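Local coordinates for conserved domain protein (Porphyromonas gingivalis, PDB 3PNN), which probably transfers sugar or nucleotidyl groups using nucleotide sugars or nucleotides, through an alpha/beta/alpha Rossmann-like fold, at residues 230-235 / 245-250; 89-94 / 234-239; 102-107 / 222-227. All blocks are in the same frame, centred on the assembly; numbering follows the deposited sequence.

How the contacts relate
All three contacts draw on one element, helix 223-239: contact 3 uses its first turn, contact 1 its middle and contact 2 its last turns. The centres of contacts 1 and 3 lie about 9 Å apart, those of contacts 1 and 2 about 10 Å and those of contacts 2 and 3 about 15 Å. Contacts 1 and 2 share Asn-234 and Phe-235. Burial decreases from contacts 1 and 3 to contact 2, which lies toward the surface. Gly-102 and Thr-103 of contact 3 resemble the Gly-Thr element near the nucleotide in related nucleotidyltransferases; contact 1 is joined to the next residue by a probable hydrogen bond, Phe-247 O to Asn-104 N, 2.9 Å.

Contact 1. Residues 230-235 / 245-250; sequences ELFINF and SEFFIP
Phe-247 enters between Leu-231, Phe-232 and Phe-235 of the helix, and no hydrogen bond crosses the contact. Aromatic packing dominates. The rings of Phe-232 and Phe-247 meet obliquely, planes 36° apart, with Phe-232 CD1 over the rim of one Phe-247 face, 3.4 Å from Phe-247 CD2. Phe-235 is also inclined to Phe-247, at 43°, with ring centroids 5.4 Å apart. Two CH-pi contacts reinforce this: Phe-247 CB stands almost exactly over the centre of the Phe-235 ring, 4.0 Å from its centroid, and Phe-232 CA lies over the Phe-247 face. Because CG of Phe-247 is anti to the backbone N (chi1 -173°), the ring reaches across to the helix backbone, where Phe-247 CZ is 3.4 Å from Phe-232 N. This aromatic cluster joins the middle of helix 223-239 to the loop that leads into helix 249-259, whose N-cap is Phe-248; His-105 of helix 103-108 adds its ring beside Phe-232. Aliphatic contact is smaller: Leu-231 CB approaches Phe-247 CZ at 3.9 Å, in the plane of the ring at its edge. Polar atoms border the far end of Phe-235. Glu-246 O lies 3.4 Å from Phe-235 CE1, and Ser-245 OG comes to 3.6 Å from Phe-235 CZ. That hydroxyl is hydrogen-bonded to His-239 O, near the end of the same helix.

Contact 2. Residues 89-94 / 234-239; sequences EGFSCP and NFLNAH
Phe-91 and Leu-236 meet because each side chain swings its CG anti to its own carbonyl carbon, at chi1 -74° and -66°; Asn-237 takes the same sort of rotamer, which carries its amide to the rim of the Phe-91 ring although its CB does not aim at the loop. Within 89-94, Phe-91 alone touches the helix, which answers with two consecutive side chains. Leu-236 works over one face of the ring: its CB sits toward the rim, 3.7 Å from Phe-91 CE1, in a CH-pi contact 4.0 Å from the ring centroid, while Leu-236 CD1 reaches over the root of the ring, 4.0 Å from Phe-91 CG. Asn-237 works at the edge. Its OD1 lies near the ring plane, 3.3 Å from Phe-91 CZ and equally 3.3 Å from Phe-91 CE1, where it probably meets the weakly positive ring hydrogens. Amide and ring planes are 51° apart, and no hydrogen bond is formed across the contact. Burial falls off within this small patch, from the enclosed Leu-236, which also touches Pro-88, to the exposed Asn-237. Ile-233, one turn earlier, touches Phe-91 as well. The arrangement is a single aromatic side chain from the long loop between strand 77-81 and helix 103-108, laid against the C-terminal turns of helix 223-239 at the edge of the alpha/beta/alpha fold.

Contact 3. Residues 102-107 / 222-227; sequences GTNHAV and PDYFDY
Asn-104 and Tyr-224 make the tight part of this contact, which is buried throughout. Their side chains come from opposite directions, and Asn-104 ND2 donates a hydrogen bond to Tyr-224 OH at 2.5 Å, an unusually short separation whose exact value is doubtful. The hydroxyl lies in the amide plane, and the N-H...O angle is 149°. With CG anti to the backbone N (chi1 -175°), Tyr-224 extends its ring toward helix 103-108. The other end of the amide is held too: Asn-104 OD1 is hydrogen-bonded to Ser-228 OG, so both polar atoms of this buried group point to partners on helix 223-239. The methyl of Val-107 packs more loosely: Val-107 CG1 lies 3.9 Å from Phe-225 CE1 and 4.2 Å from Tyr-224 CE2, at the edge of the tyrosine ring. The carbonyl is the close exception, Val-107 O being 3.3 Å from Phe-225 CE1 and near that ring's plane. The axes of 103-107 and 223-227 come no closer than 10.8 Å, their N-to-C directions 129° apart. The Gly-Thr-Asn-His-Ala sequence that starts helix 103-108 resembles, and may serve like, the glycine-threonine segment near the nucleotide in sugar nucleotidyltransferases, consistent with the Rossmann-like alpha/beta/alpha fold of this family.

Contact 1. Residues 230-235 / 245-250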
loop_
_atom_site.group_PDB
_atom_site.type_symbol
_atom_site.label_atom_id
_atom_site.label_comp_id
_atom_site.label_asym_id
_atom_site.label_seq_id
_atom_site.Cartn_x
_atom_site.Cartn_y
_atom_site.Cartn_z
ATOM N N GLU A 230 6.765 -6.830 -17.467
ATOM C CA GLU A 230 8.064 -6.750 -18.127
ATOM C C GLU A 230 9.208 -6.842 -17.106
ATOM O O GLU A 230 10.158 -7.597 -17.299
ATOM C CB GLU A 230 8.176 -5.457 -18.942
ATOM C CG GLU A 230 9.579 -5.166 -19.446
ATOM C CD GLU A 230 9.767 -3.703 -19.821
ATOM O OE1 GLU A 230 8.781 -3.076 -20.270
ATOM O OE2 GLU A 230 10.897 -3.186 -19.660
ATOM N N LEU A 231 9.106 -6.071 -16.026
ATOM C CA LEU A 231 10.144 -6.039 -15.001
ATOM C C LEU A 231 10.142 -7.308 -14.154
ATOM O O LEU A 231 11.178 -7.722 -13.636
ATOM C CB LEU A 231 9.982 -4.797 -14.120
ATOM C CG LEU A 231 10.321 -3.498 -14.855
ATOM C CD1 LEU A 231 10.058 -2.279 -13.987
ATOM C CD2 LEU A 231 11.768 -3.536 -15.308
ATOM N N PHE A 232 8.974 -7.928 -14.016
ATOM C CA PHE A 232 8.899 -9.209 -13.297
ATOM C C PHE A 232 9.685 -10.299 -14.015
ATOM O O PHE A 232 10.406 -11.090 -13.384
ATOM C CB PHE A 232 7.439 -9.641 -13.103
ATOM C CG PHE A 232 7.257 -10.723 -12.061
ATOM C CD1 PHE A 232 8.013 -10.718 -10.898
ATOM C CD2 PHE A 232 6.304 -11.726 -12.233
ATOM C CE1 PHE A 232 7.827 -11.705 -9.918
ATOM C CE2 PHE A 232 6.117 -12.717 -11.266
ATOM C CZ PHE A 232 6.881 -12.706 -10.108
ATOM N N ILE A 233 9.529 -10.368 -15.335
ATOM C CA ILE A 233 10.329 -11.295 -16.134
ATOM C C ILE A 233 11.817 -11.061 -15.874
ATOM O O ILE A 233 12.578 -12.015 -15.683
ATOM C CB ILE A 233 10.004 -11.182 -17.651
ATOM C CG1 ILE A 233 8.624 -11.797 -17.921
ATOM C CG2 ILE A 233 11.090 -11.867 -18.510
ATOM C CD1 ILE A 233 8.014 -11.387 -19.246
ATOM N N ASN A 234 12.229 -9.795 -15.852
ATOM C CA ASN A 234 13.636 -9.473 -15.606
ATOM C C ASN A 234 14.044 -9.947 -14.225
ATOM O O ASN A 234 15.109 -10.534 -14.040
ATOM C CB ASN A 234 13.876 -7.965 -15.733
ATOM C CG ASN A 234 13.831 -7.487 -17.174
ATOM O OD1 ASN A 234 13.922 -8.285 -18.103
ATOM N ND2 ASN A 234 13.684 -6.179 -17.362
ATOM N N PHE A 235 13.172 -9.683 -13.258
ATOM C CA PHE A 235 13.393 -10.086 -11.877
ATOM C C PHE A 235 13.544 -11.593 -11.738
ATOM O O PHE A 235 14.509 -12.072 -11.138
ATOM C CB PHE A 235 12.240 -9.596 -11.005
ATOM C CG PHE A 235 12.211 -10.220 -9.639
ATOM C CD1 PHE A 235 12.961 -9.686 -8.603
ATOM C CD2 PHE A 235 11.437 -11.343 -9.396
ATOM C CE1 PHE A 235 12.929 -10.258 -7.338
ATOM C CE2 PHE A 235 11.404 -11.924 -8.138
ATOM C CZ PHE A 235 12.147 -11.380 -7.107
ATOM N N SER A 245 14.195 -13.602 -2.412
ATOM C CA SER A 245 14.117 -12.417 -3.263
ATOM C C SER A 245 12.672 -11.930 -3.365
ATOM O O SER A 245 11.744 -12.740 -3.334
ATOM C CB SER A 245 14.680 -12.715 -4.652
ATOM O OG SER A 245 14.049 -13.851 -5.221
ATOM N N GLU A 246 12.487 -10.613 -3.479
ATOM C CA GLU A 246 11.149 -10.021 -3.518
ATOM C C GLU A 246 11.029 -8.925 -4.564
ATOM O O GLU A 246 11.964 -8.153 -4.785
ATOM C CB GLU A 246 10.758 -9.446 -2.159
ATOM C CG GLU A 246 10.391 -10.494 -1.120
ATOM C CD GLU A 246 9.952 -9.861 0.186
ATOM O OE1 GLU A 246 8.727 -9.692 0.388
ATOM O OE2 GLU A 246 10.834 -9.518 1.004
ATOM N N PHE A 247 9.855 -8.860 -5.183
ATOM C CA PHE A 247 9.556 -7.916 -6.259
ATOM C C PHE A 247 8.625 -6.855 -5.696
ATOM O O PHE A 247 7.427 -7.107 -5.520
ATOM C CB PHE A 247 8.884 -8.699 -7.394
ATOM C CG PHE A 247 8.647 -7.911 -8.656
ATOM C CD1 PHE A 247 9.702 -7.330 -9.343
ATOM C CD2 PHE A 247 7.368 -7.813 -9.190
ATOM C CE1 PHE A 247 9.487 -6.626 -10.526
ATOM C CE2 PHE A 247 7.143 -7.113 -10.378
ATOM C CZ PHE A 247 8.202 -6.517 -11.043
ATOM N N PHE A 248 9.183 -5.678 -5.400
ATOM C CA PHE A 248 8.499 -4.621 -4.639
ATOM C C PHE A 248 8.023 -3.472 -5.516
ATOM O O PHE A 248 8.676 -3.131 -6.499
ATOM C CB PHE A 248 9.454 -4.015 -3.608
ATOM C CG PHE A 248 9.803 -4.936 -2.479
ATOM C CD1 PHE A 248 8.831 -5.361 -1.590
ATOM C CD2 PHE A 248 11.110 -5.348 -2.289
ATOM C CE1 PHE A 248 9.151 -6.202 -0.540
ATOM C CE2 PHE A 248 11.439 -6.189 -1.240
ATOM C CZ PHE A 248 10.457 -6.614 -0.366
ATOM N N ILE A 249 6.924 -2.830 -5.120
ATOM C CA ILE A 249 6.399 -1.703 -5.891
ATOM C C ILE A 249 7.404 -0.539 -6.084
ATOM O O ILE A 249 7.613 -0.073 -7.218
ATOM C CB ILE A 249 5.092 -1.183 -5.287
ATOM C CG1 ILE A 249 4.017 -2.276 -5.339
ATOM C CG2 ILE A 249 4.635 0.090 -6.000
ATOM C CD1 ILE A 249 2.773 -1.922 -4.520
ATOM N N PRO A 250 8.024 -0.057 -4.986
ATOM C CA PRO A 250 8.987 1.052 -5.102
ATOM C C PRO A 250 10.106 0.761 -6.094
ATOM O O PRO A 250 10.551 1.671 -6.802
ATOM C CB PRO A 250 9.590 1.157 -3.696
ATOM C CG PRO A 250 8.634 0.489 -2.799
ATOM C CD PRO A 250 7.900 -0.544 -3.598
#

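Contact 2. Residues 89-94 / 234-239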
loop_
_atom_site.group_PDB
_atom_site.type_symbol
_atom_site.label_atom_id
_atom_site.label_comp_id
_atom_site.label_asym_id
_atom_site.label_seq_id
_atom_site.Cartn_x
_atom_site.Cartn_y
_atom_site.Cartn_z
ATOM N N GLU A 89 4.111 -16.908 -18.479
ATOM C CA GLU A 89 4.272 -18.103 -19.293
ATOM C C GLU A 89 5.755 -18.354 -19.544
ATOM O O GLU A 89 6.485 -17.451 -19.951
ATOM C CB GLU A 89 3.522 -17.942 -20.616
ATOM C CG GLU A 89 3.175 -19.254 -21.307
ATOM C CD GLU A 89 2.360 -19.047 -22.574
ATOM O OE1 GLU A 89 2.292 -17.896 -23.057
ATOM O OE2 GLU A 89 1.790 -20.035 -23.087
ATOM N N GLY A 90 6.203 -19.577 -19.280
ATOM C CA GLY A 90 7.592 -19.941 -19.506
ATOM C C GLY A 90 8.393 -20.104 -18.227
ATOM O O GLY A 90 9.462 -20.717 -18.226
ATOM N N PHE A 91 7.879 -19.547 -17.134
ATOM C CA PHE A 91 8.546 -19.639 -15.841
ATOM C C PHE A 91 7.848 -20.637 -14.927
ATOM O O PHE A 91 6.620 -20.719 -14.896
ATOM C CB PHE A 91 8.592 -18.267 -15.156
ATOM C CG PHE A 91 9.595 -17.319 -15.753
ATOM C CD1 PHE A 91 10.930 -17.379 -15.383
ATOM C CD2 PHE A 91 9.206 -16.363 -16.674
ATOM C CE1 PHE A 91 11.859 -16.503 -15.928
ATOM C CE2 PHE A 91 10.130 -15.483 -17.221
ATOM C CZ PHE A 91 11.456 -15.555 -16.848
ATOM N N SER A 92 8.641 -21.396 -14.182
ATOM C CA SER A 92 8.102 -22.284 -13.164
ATOM C C SER A 92 8.599 -21.850 -11.795
ATOM O O SER A 92 9.666 -21.248 -11.674
ATOM C CB SER A 92 8.510 -23.734 -13.438
ATOM O OG SER A 92 7.869 -24.223 -14.602
ATOM N N CYS A 93 7.817 -22.151 -10.765
ATOM C CA CYS A 93 8.212 -21.850 -9.397
ATOM C C CYS A 93 9.225 -22.877 -8.891
ATOM O O CYS A 93 8.954 -24.079 -8.916
ATOM C CB CYS A 93 6.982 -21.835 -8.489
ATOM S SG CYS A 93 7.335 -21.329 -6.811
ATOM N N PRO A 94 10.395 -22.405 -8.426
ATOM C CA PRO A 94 11.460 -23.285 -7.921
ATOM C C PRO A 94 10.954 -24.262 -6.859
ATOM O O PRO A 94 9.987 -23.970 -6.151
ATOM C CB PRO A 94 12.460 -22.305 -7.304
ATOM C CG PRO A 94 12.236 -21.029 -8.045
ATOM C CD PRO A 94 10.771 -20.982 -8.362
ATOM N N ASN A 234 12.229 -9.795 -15.852
ATOM C CA ASN A 234 13.636 -9.473 -15.606
ATOM C C ASN A 234 14.044 -9.947 -14.225
ATOM O O ASN A 234 15.109 -10.534 -14.040
ATOM C CB ASN A 234 13.876 -7.965 -15.733
ATOM C CG ASN A 234 13.831 -7.487 -17.174
ATOM O OD1 ASN A 234 13.922 -8.285 -18.103
ATOM N ND2 ASN A 234 13.684 -6.179 -17.362
ATOM N N PHE A 235 13.172 -9.683 -13.258
ATOM C CA PHE A 235 13.393 -10.086 -11.877
ATOM C C PHE A 235 13.544 -11.593 -11.738
ATOM O O PHE A 235 14.509 -12.072 -11.138
ATOM C CB PHE A 235 12.240 -9.596 -11.005
ATOM C CG PHE A 235 12.211 -10.220 -9.639
ATOM C CD1 PHE A 235 12.961 -9.686 -8.603
ATOM C CD2 PHE A 235 11.437 -11.343 -9.396
ATOM C CE1 PHE A 235 12.929 -10.258 -7.338
ATOM C CE2 PHE A 235 11.404 -11.924 -8.138
ATOM C CZ PHE A 235 12.147 -11.380 -7.107
ATOM N N LEU A 236 12.594 -12.345 -12.287
ATOM C CA LEU A 236 12.668 -13.808 -12.258
ATOM C C LEU A 236 13.950 -14.337 -12.895
ATOM O O LEU A 236 14.577 -15.277 -12.391
ATOM C CB LEU A 236 11.443 -14.419 -12.939
ATOM C CG LEU A 236 10.133 -14.132 -12.192
ATOM C CD1 LEU A 236 8.917 -14.432 -13.055
ATOM C CD2 LEU A 236 10.085 -14.924 -10.893
ATOM N N ASN A 237 14.342 -13.742 -14.012
ATOM C CA ASN A 237 15.579 -14.145 -14.664
ATOM C C ASN A 237 16.814 -13.924 -13.792
ATOM O O ASN A 237 17.745 -14.719 -13.826
ATOM C CB ASN A 237 15.739 -13.441 -16.013
ATOM C CG ASN A 237 14.924 -14.097 -17.106
ATOM O OD1 ASN A 237 14.724 -15.313 -17.097
ATOM N ND2 ASN A 237 14.448 -13.299 -18.053
ATOM N N ALA A 238 16.814 -12.852 -13.008
ATOM C CA ALA A 238 17.988 -12.482 -12.223
ATOM C C ALA A 238 17.998 -13.094 -10.826
ATOM O O ALA A 238 19.059 -13.464 -10.316
ATOM C CB ALA A 238 18.109 -10.971 -12.133
ATOM N N HIS A 239 16.819 -13.213 -10.223
ATOM C CA HIS A 239 16.701 -13.577 -8.814
ATOM C C HIS A 239 15.655 -14.659 -8.572
ATOM O O HIS A 239 15.308 -14.952 -7.426
ATOM C CB HIS A 239 16.345 -12.338 -7.977
ATOM C CG HIS A 239 17.165 -11.130 -8.307
ATOM N ND1 HIS A 239 18.502 -11.027 -7.985
ATOM C CD2 HIS A 239 16.841 -9.976 -8.937
ATOM C CE1 HIS A 239 18.965 -9.862 -8.402
ATOM N NE2 HIS A 239 17.977 -9.205 -8.985
#

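Contact 3. Residues 102-107 / 222-227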
loop_
_atom_site.group_PDB
_atom_site.type_symbol
_atom_site.label_atom_id
_atom_site.label_comp_id
_atom_site.label_asym_id
_atom_site.label_seq_id
_atom_site.Cartn_x
_atom_site.Cartn_y
_atom_site.Cartn_z
ATOM N N GLY A 102 6.261 -11.026 -3.520
ATOM C CA GLY A 102 6.385 -9.630 -3.120
ATOM C C GLY A 102 5.190 -8.757 -3.483
ATOM O O GLY A 102 4.305 -9.188 -4.222
ATOM N N THR A 103 5.162 -7.525 -2.981
ATOM C CA THR A 103 3.999 -6.657 -3.183
ATOM C C THR A 103 3.649 -6.349 -4.641
ATOM O O THR A 103 2.468 -6.188 -4.967
ATOM C CB THR A 103 4.106 -5.311 -2.422
ATOM O OG1 THR A 103 5.263 -4.592 -2.880
ATOM C CG2 THR A 103 4.206 -5.562 -0.924
ATOM N N ASN A 104 4.646 -6.220 -5.513
ATOM C CA ASN A 104 4.306 -5.912 -6.901
ATOM C C ASN A 104 3.832 -7.176 -7.641
ATOM O O ASN A 104 3.113 -7.075 -8.624
ATOM C CB ASN A 104 5.436 -5.168 -7.635
ATOM C CG ASN A 104 4.914 -4.205 -8.700
ATOM O OD1 ASN A 104 4.257 -4.611 -9.658
ATOM N ND2 ASN A 104 5.227 -2.928 -8.546
ATOM N N HIS A 105 4.186 -8.363 -7.139
ATOM C CA HIS A 105 3.590 -9.595 -7.676
ATOM C C HIS A 105 2.111 -9.683 -7.254
ATOM O O HIS A 105 1.248 -10.054 -8.043
ATOM C CB HIS A 105 4.359 -10.845 -7.237
ATOM C CG HIS A 105 3.696 -12.136 -7.621
ATOM N ND1 HIS A 105 3.032 -12.933 -6.710
ATOM C CD2 HIS A 105 3.601 -12.771 -8.813
ATOM C CE1 HIS A 105 2.557 -14.002 -7.326
ATOM N NE2 HIS A 105 2.891 -13.930 -8.603
ATOM N N ALA A 106 1.830 -9.326 -6.007
ATOM C CA ALA A 106 0.450 -9.192 -5.543
ATOM C C ALA A 106 -0.357 -8.218 -6.412
ATOM O O ALA A 106 -1.504 -8.499 -6.763
ATOM C CB ALA A 106 0.422 -8.765 -4.082
ATOM N N VAL A 107 0.233 -7.077 -6.769
ATOM C CA VAL A 107 -0.439 -6.127 -7.649
ATOM C C VAL A 107 -0.781 -6.749 -9.012
ATOM O O VAL A 107 -1.880 -6.550 -9.543
ATOM C CB VAL A 107 0.410 -4.837 -7.869
ATOM C CG1 VAL A 107 -0.196 -3.982 -8.973
ATOM C CG2 VAL A 107 0.501 -4.027 -6.572
ATOM N N PRO A 222 -3.949 1.103 -15.924
ATOM C CA PRO A 222 -3.689 -0.334 -16.147
ATOM C C PRO A 222 -2.410 -0.667 -16.927
ATOM O O PRO A 222 -1.942 -1.816 -16.850
ATOM C CB PRO A 222 -4.952 -0.814 -16.882
ATOM C CG PRO A 222 -6.044 0.150 -16.375
ATOM C CD PRO A 222 -5.322 1.490 -16.292
ATOM N N ASP A 223 -1.839 0.290 -17.658
ATOM C CA ASP A 223 -0.561 0.016 -18.340
ATOM C C ASP A 223 0.503 -0.358 -17.307
ATOM O O ASP A 223 1.506 -0.973 -17.630
ATOM C CB ASP A 223 -0.089 1.227 -19.148
ATOM C CG ASP A 223 -0.261 2.529 -18.391
ATOM O OD1 ASP A 223 0.753 3.077 -17.889
ATOM O OD2 ASP A 223 -1.415 2.995 -18.287
ATOM N N TYR A 224 0.283 0.039 -16.062
ATOM C CA TYR A 224 1.212 -0.314 -14.996
ATOM C C TYR A 224 1.352 -1.831 -14.865
ATOM O O TYR A 224 2.428 -2.339 -14.563
ATOM C CB TYR A 224 0.791 0.306 -13.645
ATOM C CG TYR A 224 1.825 0.029 -12.556
ATOM C CD1 TYR A 224 3.056 0.679 -12.571
ATOM C CD2 TYR A 224 1.577 -0.885 -11.535
ATOM C CE1 TYR A 224 4.018 0.429 -11.599
ATOM C CE2 TYR A 224 2.549 -1.150 -10.541
ATOM C CZ TYR A 224 3.752 -0.473 -10.585
ATOM O OH TYR A 224 4.724 -0.700 -9.639
ATOM N N PHE A 225 0.269 -2.572 -15.082
ATOM C CA PHE A 225 0.385 -4.034 -15.034
ATOM C C PHE A 225 1.357 -4.557 -16.090
ATOM O O PHE A 225 2.112 -5.500 -15.848
ATOM C CB PHE A 225 -0.973 -4.718 -15.219
ATOM C CG PHE A 225 -1.990 -4.366 -14.165
ATOM C CD1 PHE A 225 -1.790 -4.713 -12.831
ATOM C CD2 PHE A 225 -3.176 -3.732 -14.517
ATOM C CE1 PHE A 225 -2.741 -4.397 -11.856
ATOM C CE2 PHE A 225 -4.132 -3.419 -13.558
ATOM C CZ PHE A 225 -3.916 -3.752 -12.214
ATOM N N ASP A 226 1.313 -3.967 -17.277
ATOM C CA ASP A 226 2.171 -4.415 -18.374
ATOM C C ASP A 226 3.641 -4.105 -18.105
ATOM O O ASP A 226 4.518 -4.941 -18.363
ATOM C CB ASP A 226 1.752 -3.760 -19.698
ATOM C CG ASP A 226 0.378 -4.211 -20.163
ATOM O OD1 ASP A 226 -0.001 -5.372 -19.888
ATOM O OD2 ASP A 226 -0.333 -3.401 -20.792
ATOM N N TYR A 227 3.915 -2.901 -17.607
ATOM C CA TYR A 227 5.292 -2.556 -17.268
ATOM C C TYR A 227 5.782 -3.472 -16.146
ATOM O O TYR A 227 6.933 -3.920 -16.158
ATOM C CB TYR A 227 5.412 -1.089 -16.845
ATOM C CG TYR A 227 5.190 -0.101 -17.974
ATOM C CD1 TYR A 227 5.863 -0.231 -19.194
ATOM C CD2 TYR A 227 4.313 0.965 -17.819
ATOM C CE1 TYR A 227 5.648 0.684 -20.230
ATOM C CE2 TYR A 227 4.097 1.882 -18.843
ATOM C CZ TYR A 227 4.762 1.737 -20.039
ATOM O OH TYR A 227 4.545 2.661 -21.047
#